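Local structure of carboxyl esterase NP (Bacillus subtilis, 4CCW) at residues Y21-F35 with F41-D53. The protein hydrolyses carboxylic esters to an alcohol and a carboxylate, as a carboxylesterase of the alpha/beta hydrolase superfamily. Sequence-based numbering, arbitrary orientation.
Sequences YNESLSLWPVRCKSF and FGQTHVIASGPED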
ATOM      1  N   TYR A  21      11.500 -10.282   7.139  1.00 28.88           N
ATOM      2  CA  TYR A  21      11.293  -8.855   6.863  1.00 29.42           C
ATOM      3  C   TYR A  21      12.655  -8.161   6.807  1.00 30.50           C
ATOM      4  O   TYR A  21      12.933  -7.384   5.882  1.00 31.79           O
ATOM      5  CB  TYR A  21      10.417  -8.255   7.970  1.00 29.22           C
ATOM      6  CG  TYR A  21       9.979  -6.822   7.766  1.00 30.33           C
ATOM      7  CD1 TYR A  21      10.906  -5.771   7.782  1.00 31.72           C
ATOM      8  CD2 TYR A  21       8.635  -6.515   7.609  1.00 30.85           C
ATOM      9  CE1 TYR A  21      10.490  -4.454   7.614  1.00 33.41           C
ATOM     10  CE2 TYR A  21       8.210  -5.212   7.449  1.00 32.88           C
ATOM     11  CZ  TYR A  21       9.139  -4.189   7.447  1.00 34.17           C
ATOM     12  OH  TYR A  21       8.701  -2.906   7.279  1.00 36.24           O
ATOM     13  N   ASN A  22      13.505  -8.458   7.783  1.00 30.89           N
ATOM     14  CA  ASN A  22      14.845  -7.881   7.849  1.00 32.91           C
ATOM     15  C   ASN A  22      15.701  -8.299   6.659  1.00 33.80           C
ATOM     16  O   ASN A  22      16.478  -7.501   6.138  1.00 35.16           O
ATOM     17  CB  ASN A  22      15.525  -8.247   9.175  1.00 33.94           C
ATOM     18  CG  ASN A  22      14.892  -7.540  10.364  1.00 34.62           C
ATOM     19  OD1 ASN A  22      14.122  -6.590  10.196  1.00 35.48           O
ATOM     20  ND2 ASN A  22      15.197  -8.003  11.563  1.00 35.45           N
ATOM     21  N   GLU A  23      15.540  -9.546   6.224  1.00 33.15           N
ATOM     22  CA  GLU A  23      16.277 -10.042   5.068  1.00 35.48           C
ATOM     23  C   GLU A  23      15.822  -9.390   3.757  1.00 35.27           C
ATOM     24  O   GLU A  23      16.642  -9.130   2.882  1.00 37.15           O
ATOM     25  CB  GLU A  23      16.232 -11.566   5.007  1.00 36.48           C
ATOM     26  CG  GLU A  23      16.991 -12.180   6.175  1.00 38.59           C
ATOM     27  CD  GLU A  23      17.108 -13.683   6.112  1.00 40.82           C
ATOM     28  OE1 GLU A  23      16.758 -14.274   5.074  1.00 42.38           O
ATOM     29  OE2 GLU A  23      17.562 -14.278   7.112  1.00 42.90           O
ATOM     30  N   SER A  24      14.526  -9.107   3.639  1.00 34.17           N
ATOM     31  CA  SER A  24      14.011  -8.346   2.488  1.00 34.57           C
ATOM     32  C   SER A  24      14.557  -6.917   2.427  1.00 36.44           C
ATOM     33  O   SER A  24      14.698  -6.356   1.345  1.00 37.19           O
ATOM     34  CB  SER A  24      12.488  -8.303   2.493  1.00 33.15           C
ATOM     35  OG  SER A  24      11.934  -9.566   2.172  1.00 32.09           O
ATOM     36  N   LEU A  25      14.855  -6.325   3.582  1.00 53.02           N
ATOM     37  CA  LEU A  25      15.413  -4.971   3.610  1.00 52.51           C
ATOM     38  C   LEU A  25      16.815  -4.867   3.002  1.00 54.36           C
ATOM     39  O   LEU A  25      17.268  -3.776   2.676  1.00 54.22           O
ATOM     40  CB  LEU A  25      15.396  -4.380   5.022  1.00 53.11           C
ATOM     41  CG  LEU A  25      14.113  -3.701   5.501  1.00 51.62           C
ATOM     42  CD1 LEU A  25      14.441  -2.794   6.676  1.00 52.78           C
ATOM     43  CD2 LEU A  25      13.445  -2.894   4.393  1.00 50.03           C
ATOM     44  N   SER A  26      17.484  -6.003   2.831  1.00 56.92           N
ATOM     45  CA  SER A  26      18.767  -6.034   2.134  1.00 59.44           C
ATOM     46  C   SER A  26      18.611  -5.828   0.620  1.00 58.13           C
ATOM     47  O   SER A  26      19.605  -5.616  -0.082  1.00 60.36           O
ATOM     48  CB  SER A  26      19.521  -7.335   2.433  1.00 63.01           C
ATOM     49  OG  SER A  26      18.953  -8.429   1.735  1.00 64.32           O
ATOM     50  N   LEU A  27      17.368  -5.898   0.134  1.00 55.87           N
ATOM     51  CA  LEU A  27      17.042  -5.600  -1.266  1.00 54.90           C
ATOM     52  C   LEU A  27      16.887  -4.095  -1.530  1.00 53.26           C
ATOM     53  O   LEU A  27      16.688  -3.677  -2.686  1.00 54.06           O
ATOM     54  CB  LEU A  27      15.766  -6.329  -1.705  1.00 54.36           C
ATOM     55  CG  LEU A  27      15.635  -7.845  -1.519  1.00 56.26           C
ATOM     56  CD1 LEU A  27      14.227  -8.302  -1.879  1.00 56.39           C
ATOM     57  CD2 LEU A  27      16.684  -8.613  -2.317  1.00 58.58           C
ATOM     58  N   TRP A  28      16.964  -3.301  -0.451  1.00 51.98           N
ATOM     59  CA  TRP A  28      16.870  -1.843  -0.513  1.00 51.65           C
ATOM     60  C   TRP A  28      18.194  -1.307  -1.015  1.00 53.30           C
ATOM     61  O   TRP A  28      19.222  -1.486  -0.351  1.00 55.04           O
ATOM     62  CB  TRP A  28      16.607  -1.316   0.888  1.00 50.85           C
ATOM     63  CG  TRP A  28      15.704  -0.116   1.008  1.00 49.90           C
ATOM     64  CD1 TRP A  28      16.075   1.228   1.089  1.00 50.50           C
ATOM     65  CD2 TRP A  28      14.235  -0.114   1.122  1.00 48.07           C
ATOM     66  NE1 TRP A  28      14.972   2.032   1.221  1.00 49.83           N
ATOM     67  CE2 TRP A  28      13.836   1.291   1.247  1.00 48.35           C
ATOM     68  CE3 TRP A  28      13.250  -1.099   1.122  1.00 47.85           C
ATOM     69  CZ2 TRP A  28      12.506   1.669   1.368  1.00 47.88           C
ATOM     70  CZ3 TRP A  28      11.912  -0.707   1.241  1.00 47.15           C
ATOM     71  CH2 TRP A  28      11.549   0.645   1.362  1.00 47.18           C
ATOM     72  N   PRO A  29      18.204  -0.657  -2.199  1.00 54.21           N
ATOM     73  CA  PRO A  29      19.486  -0.258  -2.808  1.00 57.12           C
ATOM     74  C   PRO A  29      19.978   1.131  -2.408  1.00 58.66           C
ATOM     75  O   PRO A  29      20.854   1.694  -3.076  1.00 61.09           O
ATOM     76  CB  PRO A  29      19.174  -0.290  -4.303  1.00 58.30           C
ATOM     77  CG  PRO A  29      17.726   0.051  -4.382  1.00 56.90           C
ATOM     78  CD  PRO A  29      17.065  -0.327  -3.076  1.00 54.39           C
ATOM     79  N   VAL A  30      19.428   1.676  -1.329  1.00 57.85           N
ATOM     80  CA  VAL A  30      19.842   2.986  -0.836  1.00 60.29           C
ATOM     81  C   VAL A  30      19.901   2.972   0.694  1.00 60.14           C
ATOM     82  O   VAL A  30      19.321   2.094   1.326  1.00 58.46           O
ATOM     83  CB  VAL A  30      18.920   4.106  -1.387  1.00 60.96           C
ATOM     84  CG1 VAL A  30      17.585   4.149  -0.649  1.00 57.99           C
ATOM     85  CG2 VAL A  30      19.617   5.456  -1.334  1.00 65.42           C
ATOM     86  N   ARG A  31      20.619   3.923   1.289  1.00 63.15           N
ATOM     87  CA  ARG A  31      20.706   4.006   2.745  1.00 63.98           C
ATOM     88  C   ARG A  31      19.335   4.299   3.347  1.00 61.24           C
ATOM     89  O   ARG A  31      18.637   5.220   2.916  1.00 61.38           O
ATOM     90  CB  ARG A  31      21.707   5.077   3.192  1.00 68.36           C
ATOM     91  CG  ARG A  31      22.446   4.697   4.467  1.00 71.18           C
ATOM     92  CD  ARG A  31      22.957   5.886   5.269  1.00 75.81           C
ATOM     93  NE  ARG A  31      23.595   6.922   4.456  1.00 79.34           N
ATOM     94  CZ  ARG A  31      23.182   8.187   4.388  1.00 81.04           C
ATOM     95  NH1 ARG A  31      22.127   8.591   5.087  1.00 79.63           N
ATOM     96  NH2 ARG A  31      23.826   9.054   3.621  1.00 84.55           N
ATOM     97  N   CYS A  32      18.945   3.503   4.335  1.00 59.60           N
ATOM     98  CA  CYS A  32      17.686   3.740   5.028  1.00 57.81           C
ATOM     99  C   CYS A  32      17.801   3.518   6.532  1.00 58.73           C
ATOM    100  O   CYS A  32      18.781   2.938   7.015  1.00 61.48           O
ATOM    101  CB  CYS A  32      16.585   2.861   4.447  1.00 54.76           C
ATOM    102  SG  CYS A  32      16.775   1.118   4.872  1.00 55.70           S
ATOM    103  N   LYS A  33      16.805   4.004   7.266  1.00 57.05           N
ATOM    104  CA  LYS A  33      16.689   3.710   8.687  1.00 57.65           C
ATOM    105  C   LYS A  33      15.294   3.207   9.023  1.00 54.57           C
ATOM    106  O   LYS A  33      14.291   3.737   8.533  1.00 52.58           O
ATOM    107  CB  LYS A  33      17.075   4.914   9.558  1.00 61.02           C
ATOM    108  CG  LYS A  33      16.221   6.162   9.394  1.00 60.41           C
ATOM    109  CD  LYS A  33      16.592   7.194  10.446  1.00 64.33           C
ATOM    110  CE  LYS A  33      15.940   8.537  10.170  1.00 65.17           C
ATOM    111  NZ  LYS A  33      16.360   9.567  11.162  1.00 69.23           N
ATOM    112  N   SER A  34      15.252   2.160   9.839  1.00 54.69           N
ATOM    113  CA  SER A  34      14.010   1.620  10.370  1.00 52.91           C
ATOM    114  C   SER A  34      13.780   2.198  11.753  1.00 54.64           C
ATOM    115  O   SER A  34      14.709   2.287  12.553  1.00 58.18           O
ATOM    116  CB  SER A  34      14.091   0.101  10.466  1.00 53.63           C
ATOM    117  OG  SER A  34      14.105  -0.482   9.180  1.00 53.40           O
ATOM    118  N   PHE A  35      12.546   2.597  12.028  1.00 52.58           N
ATOM    119  CA  PHE A  35      12.196   3.151  13.330  1.00 54.52           C
ATOM    120  C   PHE A  35      10.695   3.065  13.587  1.00 53.09           C
ATOM    121  O   PHE A  35       9.911   2.752  12.682  1.00 50.20           O
ATOM    122  CB  PHE A  35      12.708   4.594  13.479  1.00 56.33           C
ATOM    123  CG  PHE A  35      12.084   5.576  12.527  1.00 54.28           C
ATOM    124  CD1 PHE A  35      12.560   5.709  11.224  1.00 53.17           C
ATOM    125  CD2 PHE A  35      11.036   6.390  12.940  1.00 54.50           C
ATOM    126  CE1 PHE A  35      11.994   6.625  10.348  1.00 52.36           C
ATOM    127  CE2 PHE A  35      10.463   7.304  12.070  1.00 53.90           C
ATOM    128  CZ  PHE A  35      10.943   7.423  10.774  1.00 53.08           C
ATOM    129  N   PHE A  41      -3.176   4.507  17.757  1.00 38.20           N
ATOM    130  CA  PHE A  41      -3.506   3.110  17.485  1.00 38.16           C
ATOM    131  C   PHE A  41      -2.284   2.194  17.438  1.00 37.96           C
ATOM    132  O   PHE A  41      -2.360   1.071  16.933  1.00 36.85           O
ATOM    133  CB  PHE A  41      -4.372   2.984  16.225  1.00 37.27           C
ATOM    134  CG  PHE A  41      -5.698   3.685  16.339  1.00 38.25           C
ATOM    135  CD1 PHE A  41      -6.630   3.297  17.298  1.00 39.65           C
ATOM    136  CD2 PHE A  41      -6.011   4.740  15.492  1.00 37.48           C
ATOM    137  CE1 PHE A  41      -7.848   3.953  17.409  1.00 40.63           C
ATOM    138  CE2 PHE A  41      -7.220   5.403  15.598  1.00 37.84           C
ATOM    139  CZ  PHE A  41      -8.143   5.006  16.554  1.00 39.16           C
ATOM    140  N   GLY A  42      -1.166   2.665  17.990  1.00 38.12           N
ATOM    141  CA  GLY A  42      -0.035   1.782  18.249  1.00 38.23           C
ATOM    142  C   GLY A  42       1.235   2.135  17.514  1.00 37.86           C
ATOM    143  O   GLY A  42       1.259   3.056  16.685  1.00 36.01           O
ATOM    144  N   GLN A  43       2.295   1.393  17.829  1.00 38.77           N
ATOM    145  CA  GLN A  43       3.622   1.663  17.275  1.00 39.08           C
ATOM    146  C   GLN A  43       3.691   1.284  15.802  1.00 37.33           C
ATOM    147  O   GLN A  43       3.434   0.134  15.424  1.00 36.42           O
ATOM    148  CB  GLN A  43       4.708   0.930  18.069  1.00 40.96           C
ATOM    149  CG  GLN A  43       4.754   1.287  19.553  1.00 44.33           C
ATOM    150  CD  GLN A  43       5.375   2.643  19.832  1.00 45.09           C
ATOM    151  OE1 GLN A  43       6.003   3.247  18.964  1.00 45.12           O
ATOM    152  NE2 GLN A  43       5.219   3.121  21.059  1.00 47.29           N
ATOM    153  N   THR A  44       4.078   2.263  14.988  1.00 36.39           N
ATOM    154  CA  THR A  44       4.027   2.154  13.542  1.00 34.75           C
ATOM    155  C   THR A  44       5.442   2.163  12.965  1.00 34.62           C
ATOM    156  O   THR A  44       6.219   3.080  13.217  1.00 34.23           O
ATOM    157  CB  THR A  44       3.196   3.318  12.966  1.00 34.37           C
ATOM    158  OG1 THR A  44       1.863   3.218  13.474  1.00 35.41           O
ATOM    159  CG2 THR A  44       3.147   3.284  11.452  1.00 32.56           C
ATOM    160  N   HIS A  45       5.762   1.124  12.205  1.00 33.87           N
ATOM    161  CA  HIS A  45       7.091   0.954  11.649  1.00 33.55           C
ATOM    162  C   HIS A  45       7.251   1.765  10.388  1.00 32.66           C
ATOM    163  O   HIS A  45       6.357   1.799   9.531  1.00 30.77           O
ATOM    164  CB  HIS A  45       7.363  -0.532  11.412  1.00 34.35           C
ATOM    165  CG  HIS A  45       8.795  -0.843  11.070  1.00 35.14           C
ATOM    166  ND1 HIS A  45       9.216  -1.017   9.803  1.00 35.60           N
ATOM    167  CD2 HIS A  45       9.913  -0.998  11.879  1.00 37.32           C
ATOM    168  CE1 HIS A  45      10.541  -1.264   9.803  1.00 35.98           C
ATOM    169  NE2 HIS A  45      10.963  -1.257  11.072  1.00 37.77           N
ATOM    170  N   VAL A  46       8.381   2.459  10.291  1.00 32.69           N
ATOM    171  CA  VAL A  46       8.675   3.335   9.155  1.00 32.26           C
ATOM    172  C   VAL A  46      10.101   3.094   8.676  1.00 33.47           C
ATOM    173  O   VAL A  46      11.027   2.917   9.483  1.00 33.82           O
ATOM    174  CB  VAL A  46       8.504   4.835   9.522  1.00 32.55           C
ATOM    175  CG1 VAL A  46       8.727   5.739   8.308  1.00 32.36           C
ATOM    176  CG2 VAL A  46       7.127   5.105  10.097  1.00 32.26           C
ATOM    177  N   ILE A  47      10.264   3.080   7.357  1.00 33.49           N
ATOM    178  CA  ILE A  47      11.579   3.064   6.719  1.00 34.59           C
ATOM    179  C   ILE A  47      11.782   4.397   5.980  1.00 34.32           C
ATOM    180  O   ILE A  47      11.017   4.735   5.070  1.00 33.94           O
ATOM    181  CB  ILE A  47      11.699   1.892   5.728  1.00 34.32           C
ATOM    182  CG1 ILE A  47      11.323   0.575   6.413  1.00 34.96           C
ATOM    183  CG2 ILE A  47      13.111   1.811   5.169  1.00 35.54           C
ATOM    184  CD1 ILE A  47      10.884  -0.509   5.461  1.00 34.61           C
ATOM    185  N   ALA A  48      12.797   5.165   6.385  1.00 35.00           N
ATOM    186  CA  ALA A  48      13.092   6.456   5.756  1.00 34.80           C
ATOM    187  C   ALA A  48      14.318   6.377   4.858  1.00 35.76           C
ATOM    188  O   ALA A  48      15.321   5.769   5.220  1.00 36.49           O
ATOM    189  CB  ALA A  48      13.279   7.544   6.808  1.00 35.48           C
ATOM    190  N   SER A  49      14.215   7.002   3.690  1.00 35.62           N
ATOM    191  CA  SER A  49      15.309   7.103   2.729  1.00 36.97           C
ATOM    192  C   SER A  49      15.301   8.501   2.118  1.00 36.90           C
ATOM    193  O   SER A  49      14.289   9.200   2.171  1.00 36.88           O
ATOM    194  CB  SER A  49      15.111   6.082   1.604  1.00 37.12           C
ATOM    195  OG  SER A  49      14.781   4.806   2.102  1.00 38.92           O
ATOM    196  N   GLY A  50      16.413   8.903   1.509  1.00 37.65           N
ATOM    197  CA  GLY A  50      16.454  10.168   0.778  1.00 37.60           C
ATOM    198  C   GLY A  50      16.936  11.336   1.618  1.00 38.55           C
ATOM    199  O   GLY A  50      17.042  11.217   2.843  1.00 38.19           O
ATOM    200  N   PRO A  51      17.224  12.483   0.962  1.00 39.15           N
ATOM    201  CA  PRO A  51      17.822  13.632   1.648  1.00 40.75           C
ATOM    202  C   PRO A  51      16.883  14.166   2.716  1.00 41.57           C
ATOM    203  O   PRO A  51      15.687  14.298   2.472  1.00 40.71           O
ATOM    204  CB  PRO A  51      17.991  14.667   0.531  1.00 40.83           C
ATOM    205  CG  PRO A  51      17.908  13.902  -0.749  1.00 39.85           C
ATOM    206  CD  PRO A  51      16.953  12.777  -0.455  1.00 38.69           C
ATOM    207  N   GLU A  52      17.425  14.466   3.893  1.00 43.69           N
ATOM    208  CA  GLU A  52      16.602  14.864   5.030  1.00 44.72           C
ATOM    209  C   GLU A  52      15.840  16.171   4.777  1.00 44.78           C
ATOM    210  O   GLU A  52      14.739  16.347   5.284  1.00 44.52           O
ATOM    211  CB  GLU A  52      17.451  14.963   6.303  1.00 47.13           C
ATOM    212  CG  GLU A  52      17.839  13.612   6.889  1.00 47.27           C
ATOM    213  CD  GLU A  52      18.742  13.734   8.104  1.00 49.42           C
ATOM    214  OE1 GLU A  52      19.279  14.829   8.337  1.00 51.48           O
ATOM    215  OE2 GLU A  52      18.923  12.732   8.825  1.00 50.22           O
ATOM    216  N   ASP A  53      16.417  17.064   3.973  1.00 45.97           N
ATOM    217  CA  ASP A  53      15.785  18.351   3.652  1.00 46.92           C
ATOM    218  C   ASP A  53      14.869  18.343   2.417  1.00 45.82           C
ATOM    219  O   ASP A  53      14.267  19.370   2.084  1.00 46.77           O
ATOM    220  CB  ASP A  53      16.838  19.466   3.533  1.00 49.36           C
ATOM    221  CG  ASP A  53      17.962  19.126   2.567  1.00 50.40           C
ATOM    222  OD1 ASP A  53      17.962  18.023   1.975  1.00 50.41           O
ATOM    223  OD2 ASP A  53      18.860  19.977   2.393  1.00 52.64           O
TER
HETATM  224  O   HOH W   1      18.760   7.186   1.269  1.00 38.92           O
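Trp28 and Ile47 meet where the chain leaving helix 12-24 folds under one face of the beta hairpin formed by strands 32-39 and 42-49. CG2 of Ile47 sits over the six-membered ring of the indole, 4.2 Å from its centroid, a CH-pi contact displaced toward the rim. The same methyl touches CB of Cys32, while CD1, on the other branch, meets CD2 of Leu25 tip to tip at 3.7 Å. At the indole edge, NE1 of Trp28 donates an in-plane hydrogen bond of 2.9 Å to OG of the buried Ser49. With an alanine at Trp28, Ser49 OG would probably lose this donor and the Ile47 methyl its aromatic floor.

On the other face of the hairpin the Phe35 ring lies alongside Val46, whose CB stands over one ring face, 4.0 Å from the centroid, and Ala48 CB comes up to the ring edge. Phe35 reaches them with CG between its backbone N and carbonyl carbon (chi1 64°). Against this close packing, the solvent side is at Lys33 and Arg31: exposed Lys33 meets Ala48 CB through CG, at 4.2 Å, and also rests on Arg82, and a water bridges Arg31 O and Gly50 N. Paired backbone bonds join Lys33 to Ala48 and Phe35 to Val46 in antiparallel register.

Strand 42-49 also pairs with strand 82-86, so the hairpin forms one edge of the alpha/beta hydrolase sheet, with 32-39 outermost. Helix 74-80 packs on Trp28 and Ser49, helix 104-118 touches Phe35 through Leu118, and Tyr21, next to Ile47 CD1, hydrogen-bonds Asp87 just beyond strand 82-86.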